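Local coordinates for glycosyl transferase family 8 (Streptococcus pneumoniae, PDB 5GVV), which transfers galactose from UDP-galactose to the terminal glucose of the already glycosylated serine-rich repeat protein PsrP, the third step of its O-glycosylation, at residues V302-V307 with F322-V327; K66-Q71 with L316-R321; C288-D293 with I370-T375; E297-V302 with K396-I401. All coordinates share one frame; numbering follows the deposited sequence.

Interaction 2 reaches farthest along the chain. It closes a loop between 66-71, which follows an edge strand of the UDP-binding GT-A domain, and 316-321 in the C-terminal part, packing the two halves together. The other three stay within the C-terminal parallel sheet and its helices. Interaction 3 joins the turn 288-293 to the end of strand 369-372, and interaction 4 joins 297-302 to helix 395-402; these two loops cross. Interaction 1, pairing 302-307 with 322-327, is nested inside both and shares Val302 with interaction 4. Interaction 2 crosses all three, and a salt bridge from Arg321 to Asp293 ties it to interaction 3.

Interaction 1: residues V302-V307 with F322-V327; sequences VHFHIV and FPNVTV
His303 NE2 and Thr326 OG1 meet at 2.7 Å at the edge of the imidazole; either partner could donate. With CG anti to its backbone N (chi1 -172°), His303 carries its ring across to Thr326. His305 CE1 sits 3.5 Å above the middle of one face of the His303 ring, while His305 itself is hydrogen-bonded to Gln279. Beside these side chains runs the backbone ladder: Phe304 N to Asn324 O at 2.8 Å, Thr326 N to Phe304 O at 2.7 Å and Ile306 N to Thr326 O at 2.8 Å. Asn324 O also lies 3.4 Å from His303 CA in a CA-H...O contact. Just before strand 325-328, the Asn324 amide reaches Val302 O, ND2 to O 3.0 Å, with the acceptor near the amide plane. That ND2 also lies at the edge of the Phe304 ring, whose plane is 74° from the amide, and Val302 CG1 covers one face of the ring. On the face bearing Phe304 and Ile306, the Ile306 CG1 branch approaches Val325 CG1 at 4.3 Å. Strands 302-307 and 325-328, linked through helix 314-317, form a parallel beta-alpha-beta unit at the edge of the C-terminal sheet.

Interaction 2: residues K66-Q71 with L316-R321; sequences KLIGSQ and LLALTR
The segment leaving edge strand 61-66 of the GT-A nucleotide-binding sheet packs here on the end of helix 314-317 and the 3-10 turn after it, with Ile68 and the aliphatic part of Lys66 making the contact. Ile68 CB lies 4.0 Å from Ala318 CB, and the CG2 branch of Ile68 rests against Leu317 CB at 4.1 Å. The other branch, extended through chi2 (174°), carries CD1 to within 3.5 Å of Leu317 O and close to Thr320 OG1. That hydroxyl is already engaged: Thr320 OG1 donates to Leu317 O at 3.0 Å, in the carbonyl plane, and Thr320 N reaches the same oxygen, so two bonds from one residue grip it. The Lys66 chain crosses Thr320 at about a right angle, CE coming to 3.4 Å from OG1, while Lys66 CG lies 4.0 Å from Arg321 CB. No hydrogen bond spans the two segments; the Lys66 ammonium instead turns to Asp64, Asn40 and Ile43 O. The extended Arg321 chain brings NH1 to Ala318 O at 2.9 Å from above the carbonyl plane, on the face opposite Arg321 N, and its NH2 forms a salt bridge with Asp293. Phe238 of the second subunit packs on Leu317 and Thr320, helix 45-57 touches Lys66 and Thr320, and strand 325-328 lies against Leu317.

Interaction 3: residues C288-D293 with I370-T375; sequences CVEKID and IAFDNT
Glu290 lays its methylene groups against Phe372 in the tight part of this contact, Glu290 CG standing 3.4 Å from ring atom CD2. Placed opposite its own amide nitrogen (chi1 -177°), Glu290 CG carries the chain across toward strand 369-372, and the bend at chi2 (72°) turns the carboxylate aside, its plane 80° from the ring. On the same side chain, Glu290 CB meets the Thr375 methyl CG2 at 3.7 Å. Lys291 adds the root of its chain, CB lying 3.9 Å from Phe372 CE2. Thr375 OG1 accepts from Phe372 N at 2.9 Å, while its CG2 methyl faces Glu290; the same hydroxyl is bonded to Asp348 O. Leu349 and Met397 add further packing around the Phe372 ring. The looser side lies at Asn374, an exposed residue whose ND2 reaches Glu290 OE1 only through a weak hydrogen bond of 3.4 Å. Firmer partners hold the carboxylate: His351 bonds OE1, and Lys291 NZ meets Glu290 OE2 at 2.8 Å in a salt bridge, approaching almost in line with the C-O bond. Glu290 thus has an apolar stem in the packed interior and a carboxylate gripped at both oxygens, whose charge is probably balanced largely by Lys291, leaving Asn374 a secondary partner.

Interaction 4: residues E297-V302 with K396-I401; sequences EQLPEV and KMVAAI
Val398 is the first residue of helix 395-402 to meet 297-302, and it does so with both methyls. CG2 faces Gln298 CB at 4.1 Å, at the C-terminal end of helix 292-298, while CG1 packs against Leu299 CD2 at 3.9 Å. The Leu299 and Val398 side chains run antiparallel alongside each other, and Leu299 CG is also near Val398 CG1. Val398 additionally touches Tyr294 and Leu295 of helix 292-298. One turn on, Ile401 presents two branches. Its CD1 meets Leu299 CD1 at 3.8 Å, and its CG2 turns to Val302 CG2 at 3.9 Å, the Ile401 and Val302 side chains being roughly perpendicular. The fork of Leu299 therefore sits between the two helix residues, CD2 toward Val398 and CD1 toward Ile401. Leu299 is the first residue to leave the helix, and the type I turn it begins, closed by Val302 N to Leu299 O at 3.0 Å, brings Val302 round to the same apolar patch. No hydrogen bond joins the segments, but Arg402, just past Ile401, forms a salt bridge with Glu301. Ile401 also rests on Leu278 and Ile370 of the sheet. Two helices thus lie side by side over one face of a parallel beta sheet, the layered packing of an alpha/beta fold.

Interaction 1: residues V302-V307 with F322-V327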
loop_
_atom_site.group_PDB
_atom_site.type_symbol
_atom_site.label_atom_id
_atom_site.label_comp_id
_atom_site.label_asym_id
_atom_site.label_seq_id
_atom_site.Cartn_x
_atom_site.Cartn_y
_atom_site.Cartn_z
ATOM N N VAL A 302 -0.835 -29.790 -0.635
ATOM C CA VAL A 302 0.616 -29.881 -0.527
ATOM C C VAL A 302 1.219 -28.520 -0.853
ATOM O O VAL A 302 0.832 -27.883 -1.837
ATOM C CB VAL A 302 1.191 -30.921 -1.503
ATOM C CG1 VAL A 302 2.699 -30.949 -1.416
ATOM C CG2 VAL A 302 0.635 -32.292 -1.199
ATOM N N HIS A 303 2.152 -28.069 -0.021
ATOM C CA HIS A 303 2.891 -26.842 -0.292
ATOM C C HIS A 303 4.221 -27.204 -0.943
ATOM O O HIS A 303 5.094 -27.812 -0.305
ATOM C CB HIS A 303 3.114 -26.064 1.010
ATOM C CG HIS A 303 3.688 -24.693 0.818
ATOM N ND1 HIS A 303 3.871 -23.810 1.862
ATOM C CD2 HIS A 303 4.122 -24.050 -0.294
ATOM C CE1 HIS A 303 4.391 -22.687 1.402
ATOM N NE2 HIS A 303 4.559 -22.809 0.097
ATOM N N PHE A 304 4.369 -26.843 -2.213
ATOM C CA PHE A 304 5.592 -27.144 -2.946
ATOM C C PHE A 304 6.566 -25.985 -2.840
ATOM O O PHE A 304 6.179 -24.821 -2.993
ATOM C CB PHE A 304 5.292 -27.381 -4.427
ATOM C CG PHE A 304 4.327 -28.495 -4.689
ATOM C CD1 PHE A 304 4.787 -29.769 -4.996
ATOM C CD2 PHE A 304 2.957 -28.261 -4.667
ATOM C CE1 PHE A 304 3.893 -30.805 -5.263
ATOM C CE2 PHE A 304 2.055 -29.287 -4.927
ATOM C CZ PHE A 304 2.526 -30.562 -5.224
ATOM N N HIS A 305 7.830 -26.300 -2.584
ATOM C CA HIS A 305 8.865 -25.281 -2.558
ATOM C C HIS A 305 9.855 -25.581 -3.672
ATOM O O HIS A 305 10.520 -26.622 -3.654
ATOM C CB HIS A 305 9.571 -25.270 -1.196
ATOM C CG HIS A 305 8.638 -25.124 -0.036
ATOM N ND1 HIS A 305 8.447 -23.925 0.625
ATOM C CD2 HIS A 305 7.833 -26.021 0.581
ATOM C CE1 HIS A 305 7.563 -24.094 1.593
ATOM N NE2 HIS A 305 7.177 -25.358 1.589
ATOM N N ILE A 306 9.938 -24.683 -4.649
ATOM C CA ILE A 306 10.856 -24.866 -5.770
ATOM C C ILE A 306 11.977 -23.843 -5.664
ATOM O O ILE A 306 11.734 -22.635 -5.747
ATOM C CB ILE A 306 10.144 -24.732 -7.130
ATOM C CG1 ILE A 306 8.896 -25.617 -7.171
ATOM C CG2 ILE A 306 11.093 -25.106 -8.265
ATOM C CD1 ILE A 306 9.181 -27.089 -6.874
ATOM N N VAL A 307 13.201 -24.332 -5.466
ATOM C CA VAL A 307 14.343 -23.470 -5.189
ATOM C C VAL A 307 15.305 -23.493 -6.370
ATOM O O VAL A 307 15.456 -24.518 -7.029
ATOM C CB VAL A 307 15.065 -23.947 -3.912
ATOM C CG1 VAL A 307 16.185 -22.996 -3.520
ATOM C CG2 VAL A 307 14.067 -24.080 -2.768
ATOM N N PHE A 322 -0.574 -20.361 -8.541
ATOM C CA PHE A 322 -1.046 -21.384 -7.611
ATOM C C PHE A 322 -0.863 -20.909 -6.184
ATOM O O PHE A 322 0.165 -20.310 -5.859
ATOM C CB PHE A 322 -0.265 -22.689 -7.787
ATOM C CG PHE A 322 -0.437 -23.328 -9.130
ATOM C CD1 PHE A 322 -1.614 -23.992 -9.448
ATOM C CD2 PHE A 322 0.591 -23.301 -10.062
ATOM C CE1 PHE A 322 -1.772 -24.601 -10.681
ATOM C CE2 PHE A 322 0.442 -23.906 -11.297
ATOM C CZ PHE A 322 -0.744 -24.556 -11.609
ATOM N N PRO A 323 -1.851 -21.191 -5.320
ATOM C CA PRO A 323 -1.776 -20.777 -3.918
ATOM C C PRO A 323 -0.860 -21.688 -3.112
ATOM O O PRO A 323 -0.529 -21.350 -1.975
ATOM C CB PRO A 323 -3.221 -20.928 -3.437
ATOM C CG PRO A 323 -3.786 -22.025 -4.295
ATOM C CD PRO A 323 -3.131 -21.856 -5.639
ATOM N N ASN A 324 -0.440 -22.809 -3.696
ATOM C CA ASN A 324 0.354 -23.787 -2.959
ATOM C C ASN A 324 1.778 -24.031 -3.488
ATOM O O ASN A 324 2.414 -25.031 -3.135
ATOM C CB ASN A 324 -0.403 -25.118 -2.862
ATOM C CG ASN A 324 -0.703 -25.724 -4.222
ATOM O OD1 ASN A 324 -0.994 -25.013 -5.183
ATOM N ND2 ASN A 324 -0.631 -27.047 -4.308
ATOM N N VAL A 325 2.282 -23.133 -4.330
ATOM C CA VAL A 325 3.662 -23.250 -4.799
ATOM C C VAL A 325 4.450 -22.022 -4.384
ATOM O O VAL A 325 4.047 -20.886 -4.672
ATOM C CB VAL A 325 3.749 -23.387 -6.332
ATOM C CG1 VAL A 325 5.205 -23.543 -6.763
ATOM C CG2 VAL A 325 2.923 -24.573 -6.817
ATOM N N THR A 326 5.562 -22.240 -3.694
ATOM C CA THR A 326 6.487 -21.145 -3.426
ATOM C C THR A 326 7.759 -21.350 -4.234
ATOM O O THR A 326 8.337 -22.441 -4.257
ATOM C CB THR A 326 6.775 -20.968 -1.931
ATOM O OG1 THR A 326 5.542 -20.686 -1.254
ATOM C CG2 THR A 326 7.729 -19.799 -1.698
ATOM N N VAL A 327 8.161 -20.281 -4.910
ATOM C CA VAL A 327 9.238 -20.279 -5.883
ATOM C C VAL A 327 10.350 -19.347 -5.369
ATOM O O VAL A 327 10.075 -18.206 -4.987
ATOM C CB VAL A 327 8.646 -19.813 -7.229
ATOM C CG1 VAL A 327 9.532 -18.816 -7.936
ATOM C CG2 VAL A 327 8.307 -21.015 -8.117
#

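Interaction 2: residues K66-Q71 with L316-R321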
loop_
_atom_site.group_PDB
_atom_site.type_symbol
_atom_site.label_atom_id
_atom_site.label_comp_id
_atom_site.label_asym_id
_atom_site.label_seq_id
_atom_site.Cartn_x
_atom_site.Cartn_y
_atom_site.Cartn_z
ATOM N N LYS A 66 -2.179 -14.459 -13.652
ATOM C CA LYS A 66 -0.786 -14.053 -13.811
ATOM C C LYS A 66 -0.392 -13.884 -15.276
ATOM O O LYS A 66 -0.356 -14.853 -16.045
ATOM C CB LYS A 66 0.147 -15.049 -13.108
ATOM C CG LYS A 66 0.265 -14.812 -11.597
ATOM C CD LYS A 66 0.873 -13.444 -11.316
ATOM C CE LYS A 66 1.286 -13.274 -9.853
ATOM N NZ LYS A 66 0.133 -12.992 -8.954
ATOM N N LEU A 67 -0.099 -12.645 -15.655
ATOM C CA LEU A 67 0.363 -12.353 -17.005
ATOM C C LEU A 67 1.875 -12.548 -17.095
ATOM O O LEU A 67 2.629 -11.601 -17.336
ATOM C CB LEU A 67 -0.032 -10.937 -17.438
ATOM C CG LEU A 67 -1.524 -10.672 -17.651
ATOM C CD1 LEU A 67 -2.176 -10.392 -16.331
ATOM C CD2 LEU A 67 -1.756 -9.507 -18.583
ATOM N N ILE A 68 2.306 -13.787 -16.899
ATOM C CA ILE A 68 3.719 -14.122 -16.949
ATOM C C ILE A 68 3.971 -15.023 -18.149
ATOM O O ILE A 68 3.398 -16.110 -18.247
ATOM C CB ILE A 68 4.165 -14.828 -15.656
ATOM C CG1 ILE A 68 3.861 -13.943 -14.441
ATOM C CG2 ILE A 68 5.644 -15.186 -15.725
ATOM C CD1 ILE A 68 4.127 -14.607 -13.097
ATOM N N GLY A 69 4.820 -14.566 -19.065
ATOM C CA GLY A 69 5.100 -15.319 -20.276
ATOM C C GLY A 69 5.163 -14.427 -21.504
ATOM O O GLY A 69 4.756 -13.264 -21.464
ATOM N N SER A 70 5.669 -14.985 -22.601
ATOM C CA SER A 70 5.872 -14.239 -23.839
ATOM C C SER A 70 4.560 -13.929 -24.558
ATOM O O SER A 70 4.456 -12.919 -25.254
ATOM C CB SER A 70 6.802 -15.018 -24.773
ATOM O OG SER A 70 6.194 -16.227 -25.203
ATOM N N GLN A 71 3.562 -14.798 -24.392
ATOM C CA GLN A 71 2.260 -14.594 -25.033
ATOM C C GLN A 71 1.600 -13.314 -24.528
ATOM O O GLN A 71 0.678 -12.792 -25.153
ATOM C CB GLN A 71 1.337 -15.806 -24.833
ATOM C CG GLN A 71 0.848 -16.029 -23.402
ATOM C CD GLN A 71 1.860 -16.762 -22.539
ATOM O OE1 GLN A 71 3.041 -16.413 -22.513
ATOM N NE2 GLN A 71 1.403 -17.795 -21.834
ATOM N N LEU A 316 8.531 -21.223 -14.554
ATOM C CA LEU A 316 8.581 -21.411 -13.108
ATOM C C LEU A 316 7.995 -20.209 -12.365
ATOM O O LEU A 316 7.327 -20.374 -11.344
ATOM C CB LEU A 316 10.019 -21.677 -12.641
ATOM C CG LEU A 316 10.670 -22.975 -13.120
ATOM C CD1 LEU A 316 12.038 -23.151 -12.496
ATOM C CD2 LEU A 316 9.798 -24.170 -12.795
ATOM N N LEU A 317 8.244 -19.003 -12.870
ATOM C CA LEU A 317 7.715 -17.804 -12.224
ATOM C C LEU A 317 6.195 -17.791 -12.299
ATOM O O LEU A 317 5.530 -17.337 -11.372
ATOM C CB LEU A 317 8.300 -16.532 -12.845
ATOM C CG LEU A 317 9.806 -16.327 -12.674
ATOM C CD1 LEU A 317 10.254 -15.013 -13.307
ATOM C CD2 LEU A 317 10.193 -16.363 -11.211
ATOM N N ALA A 318 5.647 -18.314 -13.392
ATOM C CA ALA A 318 4.198 -18.357 -13.569
ATOM C C ALA A 318 3.518 -19.277 -12.556
ATOM O O ALA A 318 2.297 -19.248 -12.412
ATOM C CB ALA A 318 3.846 -18.782 -14.992
ATOM N N LEU A 319 4.304 -20.096 -11.857
ATOM C CA LEU A 319 3.758 -20.981 -10.830
ATOM C C LEU A 319 3.161 -20.201 -9.652
ATOM O O LEU A 319 2.482 -20.783 -8.807
ATOM C CB LEU A 319 4.825 -21.964 -10.336
ATOM C CG LEU A 319 5.386 -22.973 -11.339
ATOM C CD1 LEU A 319 6.507 -23.801 -10.722
ATOM C CD2 LEU A 319 4.278 -23.881 -11.871
ATOM N N THR A 320 3.418 -18.893 -9.597
ATOM C CA THR A 320 2.830 -18.024 -8.575
ATOM C C THR A 320 1.304 -17.910 -8.668
ATOM O O THR A 320 0.657 -17.402 -7.749
ATOM C CB THR A 320 3.423 -16.600 -8.626
ATOM O OG1 THR A 320 3.259 -16.046 -9.940
ATOM C CG2 THR A 320 4.896 -16.620 -8.269
ATOM N N ARG A 321 0.726 -18.386 -9.767
ATOM C CA ARG A 321 -0.725 -18.366 -9.923
ATOM C C ARG A 321 -1.378 -19.406 -9.018
ATOM O O ARG A 321 -2.585 -19.337 -8.757
ATOM C CB ARG A 321 -1.115 -18.608 -11.383
ATOM C CG ARG A 321 -0.918 -20.043 -11.873
ATOM C CD ARG A 321 -0.978 -20.113 -13.391
ATOM N NE ARG A 321 -0.936 -21.486 -13.898
ATOM C CZ ARG A 321 0.181 -22.190 -14.064
ATOM N NH1 ARG A 321 1.358 -21.667 -13.741
ATOM N NH2 ARG A 321 0.125 -23.429 -14.545
#

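Interaction 3: residues C288-D293 with I370-T375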
loop_
_atom_site.group_PDB
_atom_site.type_symbol
_atom_site.label_atom_id
_atom_site.label_comp_id
_atom_site.label_asym_id
_atom_site.label_seq_id
_atom_site.Cartn_x
_atom_site.Cartn_y
_atom_site.Cartn_z
ATOM N N CYS A 288 12.517 -26.688 -16.587
ATOM C CA CYS A 288 11.576 -27.802 -16.551
ATOM C C CYS A 288 11.668 -28.648 -15.292
ATOM O O CYS A 288 12.592 -29.450 -15.115
ATOM C CB CYS A 288 11.695 -28.691 -17.787
ATOM S SG CYS A 288 10.296 -29.843 -17.944
ATOM N N VAL A 289 10.695 -28.439 -14.413
ATOM C CA VAL A 289 10.461 -29.313 -13.279
ATOM C C VAL A 289 9.317 -30.213 -13.735
ATOM O O VAL A 289 8.228 -29.724 -14.042
ATOM C CB VAL A 289 10.075 -28.495 -12.031
ATOM C CG1 VAL A 289 9.868 -29.395 -10.832
ATOM C CG2 VAL A 289 11.156 -27.463 -11.731
ATOM N N GLU A 290 9.580 -31.518 -13.820
ATOM C CA GLU A 290 8.649 -32.459 -14.443
ATOM C C GLU A 290 7.269 -32.490 -13.799
ATOM O O GLU A 290 7.135 -32.808 -12.619
ATOM C CB GLU A 290 9.242 -33.874 -14.469
ATOM C CG GLU A 290 8.367 -34.901 -15.180
ATOM C CD GLU A 290 8.339 -34.705 -16.681
ATOM O OE1 GLU A 290 9.382 -34.313 -17.246
ATOM O OE2 GLU A 290 7.276 -34.940 -17.297
ATOM N N LYS A 291 6.258 -32.139 -14.591
ATOM C CA LYS A 291 4.858 -32.220 -14.178
ATOM C C LYS A 291 4.480 -31.338 -12.984
ATOM O O LYS A 291 3.448 -31.581 -12.354
ATOM C CB LYS A 291 4.474 -33.675 -13.886
ATOM C CG LYS A 291 4.479 -34.566 -15.109
ATOM C CD LYS A 291 3.429 -34.119 -16.106
ATOM C CE LYS A 291 3.345 -35.082 -17.291
ATOM N NZ LYS A 291 4.623 -35.169 -18.047
ATOM N N ILE A 292 5.283 -30.316 -12.687
ATOM C CA ILE A 292 5.029 -29.476 -11.508
ATOM C C ILE A 292 3.673 -28.751 -11.541
ATOM O O ILE A 292 2.996 -28.640 -10.511
ATOM C CB ILE A 292 6.194 -28.474 -11.228
ATOM C CG1 ILE A 292 5.986 -27.763 -9.889
ATOM C CG2 ILE A 292 6.333 -27.454 -12.349
ATOM C CD1 ILE A 292 5.849 -28.717 -8.717
ATOM N N ASP A 293 3.265 -28.277 -12.716
ATOM C CA ASP A 293 1.975 -27.603 -12.840
ATOM C C ASP A 293 0.841 -28.574 -12.529
ATOM O O ASP A 293 -0.092 -28.253 -11.785
ATOM C CB ASP A 293 1.797 -27.033 -14.249
ATOM C CG ASP A 293 2.829 -25.977 -14.585
ATOM O OD1 ASP A 293 4.016 -26.335 -14.752
ATOM O OD2 ASP A 293 2.451 -24.791 -14.686
ATOM N N ILE A 370 11.384 -39.127 -3.755
ATOM C CA ILE A 370 10.813 -39.886 -4.864
ATOM C C ILE A 370 11.114 -39.172 -6.176
ATOM O O ILE A 370 11.519 -38.006 -6.177
ATOM C CB ILE A 370 9.297 -40.100 -4.696
ATOM C CG1 ILE A 370 8.556 -38.760 -4.707
ATOM C CG2 ILE A 370 9.016 -40.857 -3.396
ATOM C CD1 ILE A 370 7.047 -38.898 -4.599
ATOM N N ALA A 371 10.930 -39.865 -7.295
ATOM C CA ALA A 371 11.296 -39.289 -8.586
ATOM C C ALA A 371 10.428 -39.829 -9.714
ATOM O O ALA A 371 9.667 -40.784 -9.521
ATOM C CB ALA A 371 12.770 -39.551 -8.881
ATOM N N PHE A 372 10.528 -39.202 -10.883
ATOM C CA PHE A 372 9.927 -39.754 -12.095
ATOM C C PHE A 372 10.955 -40.622 -12.804
ATOM O O PHE A 372 12.153 -40.473 -12.561
ATOM C CB PHE A 372 9.457 -38.646 -13.040
ATOM C CG PHE A 372 8.119 -38.057 -12.674
ATOM C CD1 PHE A 372 6.966 -38.828 -12.743
ATOM C CD2 PHE A 372 8.014 -36.730 -12.280
ATOM C CE1 PHE A 372 5.731 -38.289 -12.416
ATOM C CE2 PHE A 372 6.782 -36.180 -11.950
ATOM C CZ PHE A 372 5.638 -36.962 -12.021
ATOM N N ASP A 373 10.485 -41.511 -13.681
ATOM C CA ASP A 373 11.357 -42.400 -14.447
ATOM C C ASP A 373 12.439 -41.629 -15.197
ATOM O O ASP A 373 13.570 -42.107 -15.345
ATOM C CB ASP A 373 10.530 -43.242 -15.435
ATOM C CG ASP A 373 9.536 -42.405 -16.226
ATOM O OD1 ASP A 373 9.644 -41.161 -16.206
ATOM O OD2 ASP A 373 8.642 -42.991 -16.875
ATOM N N ASN A 374 12.087 -40.433 -15.660
ATOM C CA ASN A 374 13.000 -39.615 -16.454
ATOM C C ASN A 374 13.684 -38.481 -15.677
ATOM O O ASN A 374 14.314 -37.612 -16.283
ATOM C CB ASN A 374 12.263 -39.032 -17.663
ATOM C CG ASN A 374 11.135 -38.099 -17.260
ATOM O OD1 ASN A 374 10.717 -38.084 -16.103
ATOM N ND2 ASN A 374 10.625 -37.328 -18.216
ATOM N N THR A 375 13.558 -38.477 -14.353
ATOM C CA THR A 375 14.216 -37.447 -13.549
ATOM C C THR A 375 15.115 -38.023 -12.455
ATOM O O THR A 375 15.811 -37.275 -11.766
ATOM C CB THR A 375 13.204 -36.471 -12.904
ATOM O OG1 THR A 375 12.345 -37.186 -12.005
ATOM C CG2 THR A 375 12.368 -35.760 -13.966
#

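Interaction 4: residues E297-V302 with K396-I401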
loop_
_atom_site.group_PDB
_atom_site.type_symbol
_atom_site.label_atom_id
_atom_site.label_comp_id
_atom_site.label_asym_id
_atom_site.label_seq_id
_atom_site.Cartn_x
_atom_site.Cartn_y
_atom_site.Cartn_z
ATOM N N GLU A 297 -1.803 -28.474 -9.354
ATOM C CA GLU A 297 -3.243 -28.480 -9.610
ATOM C C GLU A 297 -3.938 -29.593 -8.832
ATOM O O GLU A 297 -5.001 -29.383 -8.246
ATOM C CB GLU A 297 -3.521 -28.652 -11.112
ATOM C CG GLU A 297 -3.186 -27.435 -11.969
ATOM C CD GLU A 297 -3.207 -27.728 -13.461
ATOM O OE1 GLU A 297 -3.458 -26.785 -14.241
ATOM O OE2 GLU A 297 -2.963 -28.889 -13.852
ATOM N N GLN A 298 -3.322 -30.772 -8.819
ATOM C CA GLN A 298 -3.920 -31.960 -8.213
ATOM C C GLN A 298 -3.786 -32.026 -6.694
ATOM O O GLN A 298 -4.561 -32.723 -6.029
ATOM C CB GLN A 298 -3.292 -33.222 -8.814
ATOM C CG GLN A 298 -3.592 -33.418 -10.294
ATOM C CD GLN A 298 -5.064 -33.650 -10.552
ATOM O OE1 GLN A 298 -5.665 -34.556 -9.976
ATOM N NE2 GLN A 298 -5.658 -32.828 -11.407
ATOM N N LEU A 299 -2.802 -31.317 -6.146
ATOM C CA LEU A 299 -2.503 -31.416 -4.718
ATOM C C LEU A 299 -2.518 -30.061 -4.005
ATOM O O LEU A 299 -1.479 -29.596 -3.529
ATOM C CB LEU A 299 -1.151 -32.111 -4.509
ATOM C CG LEU A 299 -1.059 -33.582 -4.933
ATOM C CD1 LEU A 299 0.344 -33.956 -5.420
ATOM C CD2 LEU A 299 -1.476 -34.492 -3.791
ATOM N N PRO A 300 -3.706 -29.432 -3.901
ATOM C CA PRO A 300 -3.806 -28.109 -3.264
ATOM C C PRO A 300 -3.411 -28.148 -1.793
ATOM O O PRO A 300 -3.112 -27.106 -1.206
ATOM C CB PRO A 300 -5.299 -27.779 -3.383
ATOM C CG PRO A 300 -5.978 -29.113 -3.499
ATOM C CD PRO A 300 -5.029 -29.945 -4.309
ATOM N N GLU A 301 -3.415 -29.341 -1.205
ATOM C CA GLU A 301 -3.101 -29.491 0.209
ATOM C C GLU A 301 -1.617 -29.791 0.442
ATOM O O GLU A 301 -1.192 -30.024 1.576
ATOM C CB GLU A 301 -3.966 -30.587 0.829
ATOM C CG GLU A 301 -3.549 -32.005 0.457
ATOM C CD GLU A 301 -4.219 -32.525 -0.802
ATOM O OE1 GLU A 301 -4.270 -31.795 -1.813
ATOM O OE2 GLU A 301 -4.691 -33.679 -0.778
ATOM N N VAL A 302 -0.835 -29.790 -0.635
ATOM C CA VAL A 302 0.616 -29.881 -0.527
ATOM C C VAL A 302 1.219 -28.520 -0.853
ATOM O O VAL A 302 0.832 -27.883 -1.837
ATOM C CB VAL A 302 1.191 -30.921 -1.503
ATOM C CG1 VAL A 302 2.699 -30.949 -1.416
ATOM C CG2 VAL A 302 0.635 -32.292 -1.199
ATOM N N LYS A 396 0.031 -41.396 -10.652
ATOM C CA LYS A 396 0.715 -42.329 -9.764
ATOM C C LYS A 396 1.596 -41.628 -8.728
ATOM O O LYS A 396 1.722 -42.101 -7.594
ATOM C CB LYS A 396 1.526 -43.345 -10.579
ATOM C CG LYS A 396 0.645 -44.332 -11.348
ATOM C CD LYS A 396 1.462 -45.397 -12.050
ATOM C CE LYS A 396 0.588 -46.589 -12.438
ATOM N NZ LYS A 396 -0.642 -46.192 -13.184
HETATM N N MSE A 397 2.215 -40.513 -9.098
HETATM C CA MSE A 397 3.007 -39.784 -8.110
HETATM C C MSE A 397 2.114 -38.985 -7.175
HETATM O O MSE A 397 2.453 -38.786 -6.003
HETATM C CB MSE A 397 4.051 -38.866 -8.741
HETATM C CG MSE A 397 4.962 -38.244 -7.664
HETATM SE SE MSE A 397 6.277 -37.051 -8.376
HETATM C CE MSE A 397 7.451 -38.370 -9.162
ATOM N N VAL A 398 0.981 -38.521 -7.700
ATOM C CA VAL A 398 -0.021 -37.846 -6.877
ATOM C C VAL A 398 -0.387 -38.752 -5.709
ATOM O O VAL A 398 -0.308 -38.349 -4.547
ATOM C CB VAL A 398 -1.292 -37.518 -7.675
ATOM C CG1 VAL A 398 -2.362 -36.925 -6.767
ATOM C CG2 VAL A 398 -0.977 -36.557 -8.808
ATOM N N ALA A 399 -0.764 -39.987 -6.033
ATOM C CA ALA A 399 -1.106 -40.994 -5.035
ATOM C C ALA A 399 0.071 -41.291 -4.108
ATOM O O ALA A 399 -0.107 -41.482 -2.903
ATOM C CB ALA A 399 -1.574 -42.269 -5.720
ATOM N N ALA A 400 1.272 -41.342 -4.677
ATOM C CA ALA A 400 2.481 -41.574 -3.893
ATOM C C ALA A 400 2.663 -40.469 -2.855
ATOM O O ALA A 400 2.939 -40.739 -1.686
ATOM C CB ALA A 400 3.690 -41.648 -4.804
ATOM N N ILE A 401 2.516 -39.224 -3.291
ATOM C CA ILE A 401 2.667 -38.082 -2.396
ATOM C C ILE A 401 1.635 -38.105 -1.260
ATOM O O ILE A 401 1.981 -37.873 -0.098
ATOM C CB ILE A 401 2.609 -36.750 -3.178
ATOM C CG1 ILE A 401 3.854 -36.613 -4.064
ATOM C CG2 ILE A 401 2.514 -35.573 -2.229
ATOM C CD1 ILE A 401 3.792 -35.488 -5.087
#